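Local coordinates for protein congerin-1 (Conger myriaster, PDB 1C1L) that binds beta-galactosides such as lactose as a homodimeric galectin of the conger eel, although its physiological role is not yet known, at residues 41-47 against 59-65; 94-99 against 110-114. All coordinates share one frame; numbering follows the deposited sequence.

Contact 1. Residues 41-47 against 59-65. With GAL (beta-D-galactopyranose), chain B.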
loop_
_atom_site.group_PDB
_atom_site.type_symbol
_atom_site.label_atom_id
_atom_site.label_comp_id
_atom_site.label_asym_id
_atom_site.label_seq_id
_atom_site.Cartn_x
_atom_site.Cartn_y
_atom_site.Cartn_z
ATOM N N SER A 41 13.813 11.622 7.546
ATOM C CA SER A 41 13.054 12.802 7.859
ATOM C C SER A 41 11.643 12.284 8.094
ATOM O O SER A 41 10.846 12.011 7.178
ATOM C CB SER A 41 13.197 13.733 6.666
ATOM O OG SER A 41 12.736 15.015 7.014
ATOM N N LEU A 42 11.346 12.104 9.378
ATOM C CA LEU A 42 10.104 11.495 9.794
ATOM C C LEU A 42 9.246 12.429 10.622
ATOM O O LEU A 42 9.746 13.001 11.606
ATOM C CB LEU A 42 10.409 10.246 10.617
ATOM C CG LEU A 42 11.172 9.123 9.931
ATOM C CD1 LEU A 42 11.513 8.061 10.951
ATOM C CD2 LEU A 42 10.330 8.547 8.804
ATOM N N SER A 43 7.975 12.627 10.245
ATOM C CA SER A 43 7.051 13.389 11.073
ATOM C C SER A 43 6.536 12.539 12.236
ATOM O O SER A 43 6.223 13.084 13.298
ATOM C CB SER A 43 5.864 13.879 10.248
ATOM O OG SER A 43 6.266 14.967 9.438
ATOM N N LEU A 44 6.439 11.220 12.116
ATOM C CA LEU A 44 5.997 10.398 13.226
ATOM C C LEU A 44 6.726 9.074 13.176
ATOM O O LEU A 44 6.801 8.424 12.127
ATOM C CB LEU A 44 4.472 10.157 13.162
ATOM C CG LEU A 44 3.881 9.205 14.218
ATOM C CD1 LEU A 44 4.001 9.798 15.606
ATOM C CD2 LEU A 44 2.433 8.916 13.867
ATOM N N HIS A 45 7.321 8.746 14.322
ATOM C CA HIS A 45 7.958 7.468 14.570
ATOM C C HIS A 45 7.136 6.947 15.730
ATOM O O HIS A 45 7.152 7.561 16.802
ATOM C CB HIS A 45 9.415 7.665 14.996
ATOM C CG HIS A 45 10.108 6.429 15.564
ATOM N ND1 HIS A 45 10.582 5.365 14.940
ATOM C CD2 HIS A 45 10.448 6.291 16.892
ATOM C CE1 HIS A 45 11.179 4.589 15.807
ATOM N NE2 HIS A 45 11.086 5.153 16.978
ATOM N N LEU A 46 6.407 5.845 15.570
ATOM C CA LEU A 46 5.546 5.306 16.604
ATOM C C LEU A 46 6.129 3.960 16.964
ATOM O O LEU A 46 5.998 2.994 16.205
ATOM C CB LEU A 46 4.125 5.159 16.046
ATOM C CG LEU A 46 3.110 4.407 16.918
ATOM C CD1 LEU A 46 2.793 5.203 18.168
ATOM C CD2 LEU A 46 1.865 4.148 16.116
ATOM N N ASP A 47 6.813 3.892 18.101
ATOM C CA ASP A 47 7.536 2.707 18.509
ATOM C C ASP A 47 6.844 1.940 19.637
ATOM O O ASP A 47 6.565 2.501 20.703
ATOM C CB ASP A 47 8.944 3.154 18.928
ATOM C CG ASP A 47 10.015 2.080 18.872
ATOM O OD1 ASP A 47 9.911 1.113 18.126
ATOM O OD2 ASP A 47 10.988 2.224 19.587
ATOM N N ILE A 59 4.997 2.685 24.633
ATOM C CA ILE A 59 4.869 3.300 23.316
ATOM C C ILE A 59 5.694 4.571 23.424
ATOM O O ILE A 59 5.533 5.358 24.371
ATOM C CB ILE A 59 3.407 3.701 22.985
ATOM C CG1 ILE A 59 2.506 2.480 22.884
ATOM C CG2 ILE A 59 3.393 4.462 21.648
ATOM C CD1 ILE A 59 1.013 2.865 22.920
ATOM N N VAL A 60 6.575 4.776 22.459
ATOM C CA VAL A 60 7.399 5.959 22.367
ATOM C C VAL A 60 7.086 6.596 21.019
ATOM O O VAL A 60 7.156 5.931 19.979
ATOM C CB VAL A 60 8.898 5.599 22.427
ATOM C CG1 VAL A 60 9.748 6.845 22.223
ATOM C CG2 VAL A 60 9.225 4.981 23.783
ATOM N N MET A 61 6.780 7.874 21.023
ATOM C CA MET A 61 6.513 8.648 19.824
ATOM C C MET A 61 7.536 9.763 19.729
ATOM O O MET A 61 7.884 10.409 20.731
ATOM C CB MET A 61 5.127 9.253 19.884
ATOM C CG MET A 61 4.050 8.189 19.846
ATOM S SD MET A 61 2.413 8.920 20.030
ATOM C CE MET A 61 2.342 8.951 21.797
ATOM N N ASN A 62 8.036 9.988 18.522
ATOM C CA ASN A 62 9.006 11.031 18.305
ATOM C C ASN A 62 9.035 11.368 16.819
ATOM O O ASN A 62 8.275 10.773 16.037
ATOM C CB ASN A 62 10.368 10.538 18.770
ATOM C CG ASN A 62 11.279 11.672 19.217
ATOM O OD1 ASN A 62 11.040 12.856 18.968
ATOM N ND2 ASN A 62 12.386 11.352 19.869
ATOM N N SER A 63 9.901 12.291 16.437
ATOM C CA SER A 63 10.160 12.694 15.071
ATOM C C SER A 63 11.660 12.963 14.955
ATOM O O SER A 63 12.399 12.996 15.958
ATOM C CB SER A 63 9.351 13.951 14.780
ATOM O OG SER A 63 9.763 15.051 15.578
ATOM N N THR A 64 12.135 13.123 13.720
ATOM C CA THR A 64 13.518 13.448 13.462
ATOM C C THR A 64 13.620 14.079 12.081
ATOM O O THR A 64 12.910 13.704 11.139
ATOM C CB THR A 64 14.427 12.186 13.523
ATOM O OG1 THR A 64 15.735 12.701 13.286
ATOM C CG2 THR A 64 14.060 11.056 12.560
ATOM N N LEU A 65 14.492 15.061 11.990
ATOM C CA LEU A 65 14.852 15.667 10.725
ATOM C C LEU A 65 16.217 15.167 10.288
ATOM O O LEU A 65 16.676 15.486 9.191
ATOM C CB LEU A 65 14.864 17.181 10.883
ATOM C CG LEU A 65 13.517 17.888 11.047
ATOM C CD1 LEU A 65 13.734 19.364 11.316
ATOM C CD2 LEU A 65 12.676 17.661 9.796
HETATM C C1 GAL B . 15.869 5.906 20.560
HETATM C C2 GAL B . 15.974 4.668 19.670
HETATM C C3 GAL B . 15.471 4.975 18.258
HETATM C C4 GAL B . 14.071 5.615 18.305
HETATM C C5 GAL B . 14.067 6.790 19.275
HETATM C C6 GAL B . 12.688 7.394 19.437
HETATM O O2 GAL B . 17.334 4.256 19.612
HETATM O O3 GAL B . 15.434 3.769 17.513
HETATM O O4 GAL B . 13.136 4.631 18.718
HETATM O O5 GAL B . 14.527 6.378 20.585
HETATM O O6 GAL B . 12.732 8.509 20.292
#
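Strands 44-47 and 59-64 run antiparallel, their axes 4.7 Å apart at an angle of 155°, as neighbours in the sugar-binding sheet of the galectin beta-sandwich. Paired N-H...O bonds join D47 to V60, H45 to N62 and L42 to T64; the straightest, D47 N to V60 O, measures 2.8 Å. Between L42 and H45 the register against 59-65 shifts by one residue, a beta bulge, as the chain turns a corner at S43; toward strand 30-35, S43 and L44 both face V35, a classic bulge. S63 CB lies against the carbonyls at the corner, 3.3 Å from L42 O. On the face toward the other sheet, L46 and M61 lie side by side, CD1 of L46 resting 3.6 Å from CG of M61 and equally close to I59 CG2; I101 and L109 continue this core. The other face carries H45, D47, V60 and N62, which line the lactose pocket with R30, R49, W71, E74 and R76. H45 turns its CG anti to the backbone N (chi1 168°), where NE2 and galactose O4 are hydrogen-bonded at 2.7 Å, with O4 near the ring plane; ND1 is taken by N34, which fixes the ring rotation. D47 OD2 comes within 3.3 Å of galactose O4, but its strong partners are R30 and R49, in salt bridges, consistent with the carboxylate orienting two arginines that themselves bond to galactose. N62 OD1 accepts from S63 N, while ND2, also bonded to E72 O, gives galactose O6 a nearly straight bond of 2.9 Å (171°).

Contact 2. Residues 94-99 against 110-114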
loop_
_atom_site.group_PDB
_atom_site.type_symbol
_atom_site.label_atom_id
_atom_site.label_comp_id
_atom_site.label_asym_id
_atom_site.label_seq_id
_atom_site.Cartn_x
_atom_site.Cartn_y
_atom_site.Cartn_z
ATOM N N TYR A 94 -4.185 13.098 10.264
ATOM C CA TYR A 94 -3.560 14.277 10.811
ATOM C C TYR A 94 -4.169 15.537 10.240
ATOM O O TYR A 94 -4.861 15.515 9.214
ATOM C CB TYR A 94 -2.057 14.254 10.511
ATOM C CG TYR A 94 -1.648 14.306 9.046
ATOM C CD1 TYR A 94 -1.731 13.176 8.222
ATOM C CD2 TYR A 94 -1.147 15.504 8.554
ATOM C CE1 TYR A 94 -1.295 13.259 6.898
ATOM C CE2 TYR A 94 -0.711 15.592 7.237
ATOM C CZ TYR A 94 -0.786 14.467 6.425
ATOM O OH TYR A 94 -0.283 14.568 5.152
ATOM N N ASP A 95 -3.988 16.631 10.947
ATOM C CA ASP A 95 -4.297 17.923 10.380
ATOM C C ASP A 95 -3.009 18.736 10.526
ATOM O O ASP A 95 -1.996 18.180 10.964
ATOM C CB ASP A 95 -5.491 18.537 11.124
ATOM C CG ASP A 95 -5.418 18.646 12.636
ATOM O OD1 ASP A 95 -4.364 18.927 13.199
ATOM O OD2 ASP A 95 -6.456 18.469 13.248
ATOM N N ILE A 96 -3.014 20.057 10.320
ATOM C CA ILE A 96 -1.797 20.862 10.362
ATOM C C ILE A 96 -1.200 20.925 11.776
ATOM O O ILE A 96 -0.004 21.166 11.929
ATOM C CB ILE A 96 -2.155 22.299 9.777
ATOM C CG1 ILE A 96 -0.914 23.165 9.559
ATOM C CG2 ILE A 96 -3.044 23.044 10.750
ATOM C CD1 ILE A 96 -0.120 22.840 8.292
ATOM N N ASN A 97 -1.982 20.631 12.810
ATOM C CA ASN A 97 -1.546 20.694 14.211
ATOM C C ASN A 97 -1.160 19.383 14.862
ATOM O O ASN A 97 -0.219 19.319 15.650
ATOM C CB ASN A 97 -2.617 21.264 15.106
ATOM C CG ASN A 97 -3.103 22.614 14.653
ATOM O OD1 ASN A 97 -2.311 23.490 14.324
ATOM N ND2 ASN A 97 -4.408 22.839 14.584
ATOM N N LYS A 98 -1.893 18.305 14.592
ATOM C CA LYS A 98 -1.732 17.028 15.269
ATOM C C LYS A 98 -1.912 15.814 14.371
ATOM O O LYS A 98 -2.602 15.873 13.345
ATOM C CB LYS A 98 -2.755 16.851 16.380
ATOM C CG LYS A 98 -2.765 17.882 17.486
ATOM C CD LYS A 98 -3.967 17.608 18.358
ATOM C CE LYS A 98 -4.109 18.739 19.357
ATOM N NZ LYS A 98 -5.229 18.528 20.257
ATOM N N PHE A 99 -1.273 14.743 14.796
ATOM C CA PHE A 99 -1.468 13.398 14.301
ATOM C C PHE A 99 -2.416 12.779 15.307
ATOM O O PHE A 99 -2.350 13.032 16.522
ATOM C CB PHE A 99 -0.210 12.545 14.311
ATOM C CG PHE A 99 0.699 12.898 13.161
ATOM C CD1 PHE A 99 1.625 13.933 13.286
ATOM C CD2 PHE A 99 0.570 12.200 11.950
ATOM C CE1 PHE A 99 2.423 14.280 12.199
ATOM C CE2 PHE A 99 1.373 12.556 10.870
ATOM C CZ PHE A 99 2.292 13.592 10.994
ATOM N N GLU A 110 -2.483 11.225 20.439
ATOM C CA GLU A 110 -2.253 12.385 19.598
ATOM C C GLU A 110 -0.788 12.692 19.718
ATOM O O GLU A 110 -0.171 12.361 20.734
ATOM C CB GLU A 110 -2.982 13.603 20.069
ATOM C CG GLU A 110 -4.466 13.468 19.839
ATOM C CD GLU A 110 -5.318 14.556 20.471
ATOM O OE1 GLU A 110 -4.794 15.497 21.066
ATOM O OE2 GLU A 110 -6.533 14.454 20.366
ATOM N N PHE A 111 -0.246 13.322 18.694
ATOM C CA PHE A 111 1.154 13.704 18.701
ATOM C C PHE A 111 1.238 14.988 17.889
ATOM O O PHE A 111 0.479 15.102 16.921
ATOM C CB PHE A 111 1.997 12.596 18.053
ATOM C CG PHE A 111 3.498 12.856 18.100
ATOM C CD1 PHE A 111 4.202 12.717 19.298
ATOM C CD2 PHE A 111 4.171 13.231 16.938
ATOM C CE1 PHE A 111 5.579 12.965 19.327
ATOM C CE2 PHE A 111 5.546 13.477 16.976
ATOM C CZ PHE A 111 6.247 13.343 18.169
ATOM N N PRO A 112 2.059 15.998 18.186
ATOM C CA PRO A 112 2.122 17.208 17.392
ATOM C C PRO A 112 2.606 16.961 15.976
ATOM O O PRO A 112 3.421 16.078 15.707
ATOM C CB PRO A 112 3.031 18.142 18.170
ATOM C CG PRO A 112 3.839 17.229 19.052
ATOM C CD PRO A 112 2.866 16.114 19.396
ATOM N N ASN A 113 2.088 17.766 15.061
ATOM C CA ASN A 113 2.577 17.769 13.696
ATOM C C ASN A 113 3.644 18.849 13.778
ATOM O O ASN A 113 3.448 20.038 13.506
ATOM C CB ASN A 113 1.466 18.167 12.722
ATOM C CG ASN A 113 1.873 18.183 11.257
ATOM O OD1 ASN A 113 3.060 18.203 10.909
ATOM N ND2 ASN A 113 0.943 18.165 10.318
ATOM N N ARG A 114 4.835 18.435 14.187
ATOM C CA ARG A 114 5.951 19.342 14.427
ATOM C C ARG A 114 6.424 20.168 13.244
ATOM O O ARG A 114 6.815 21.329 13.380
ATOM C CB ARG A 114 7.108 18.517 14.982
ATOM C CG ARG A 114 6.766 18.047 16.386
ATOM C CD ARG A 114 7.823 17.124 16.951
ATOM N NE ARG A 114 7.612 16.903 18.373
ATOM C CZ ARG A 114 8.298 15.999 19.082
ATOM N NH1 ARG A 114 9.201 15.182 18.541
ATOM N NH2 ARG A 114 8.025 15.895 20.377
HETATM O O HOH W 1 2.113 22.370 13.112
#
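The F99 ring presents its edge to the neighbouring strand, with F111 O and P112 O near its plane and P112 O 3.7 Å from CD1; Y94 CB lies over one face, offset toward the rim. CE1 of F99 also meets N113 CA at 3.8 Å, the ring and the N113 amide being inclined by 48°. On the F111 ring, CD of P112 covers one face near the rim, and F111 CZ in turn sits over the centre of the R114 guanidinium. These groups gather where the antiparallel hairpin of strands 98-103 and 108-112 gives way to loop. F99 and F111 form a hydrogen-bonded pair, F99 N to F111 O being 2.8 Å. Past P112 the chain makes an inverse gamma turn centred on N113, whose N bonds to N97 O from above the carbonyl plane. With its CG anti to the backbone N (chi1 -179°), N113 reaches into the 94-98 turn, and ND2 meets D95 O at 3.0 Å, almost straight and in the amide plane; ND2 also bonds to K117 O. A water bridges I96 O and N113 O. The turn itself is an Asx motif: D95 OD1 accepts from N97 N and K98 N, which come from opposite faces of the carboxylate, while OD2 bonds to Y100. At the surface the extended K98 chain crosses E110, NZ lying 3.2 Å from OE1, above the carboxylate plane. Thus the buried N113 amide satisfies two main-chain carbonyls, D95 O and K117 O, tying the turn at D95 to the loop that follows strand 108-112, whereas the K98-E110 salt bridge, at the exposed margin, is probably weakened by solvent.

Overall arrangement
Contact 1 closes before contact 2 opens along the chain, and both are antiparallel hairpin pairings whose centres lie 12 Å apart. They belong to opposite sheets of one sandwich: 41-47 and 59-65 sit inside the sugar-binding sheet, whereas 94-99 and 110-114 lie at the border of the other, where strand 108-112 is outermost within the chain. F111 joins them by packing against M61 CB and N62 CA. Beyond the strand end, R114 NH1 reaches back to N62 OD1 and S63 OG, each 3.0 Å away in a probable hydrogen bond. The second hairpin is thus connected to galactose through N62, although its F111 side chain remains about 8 Å from the sugar.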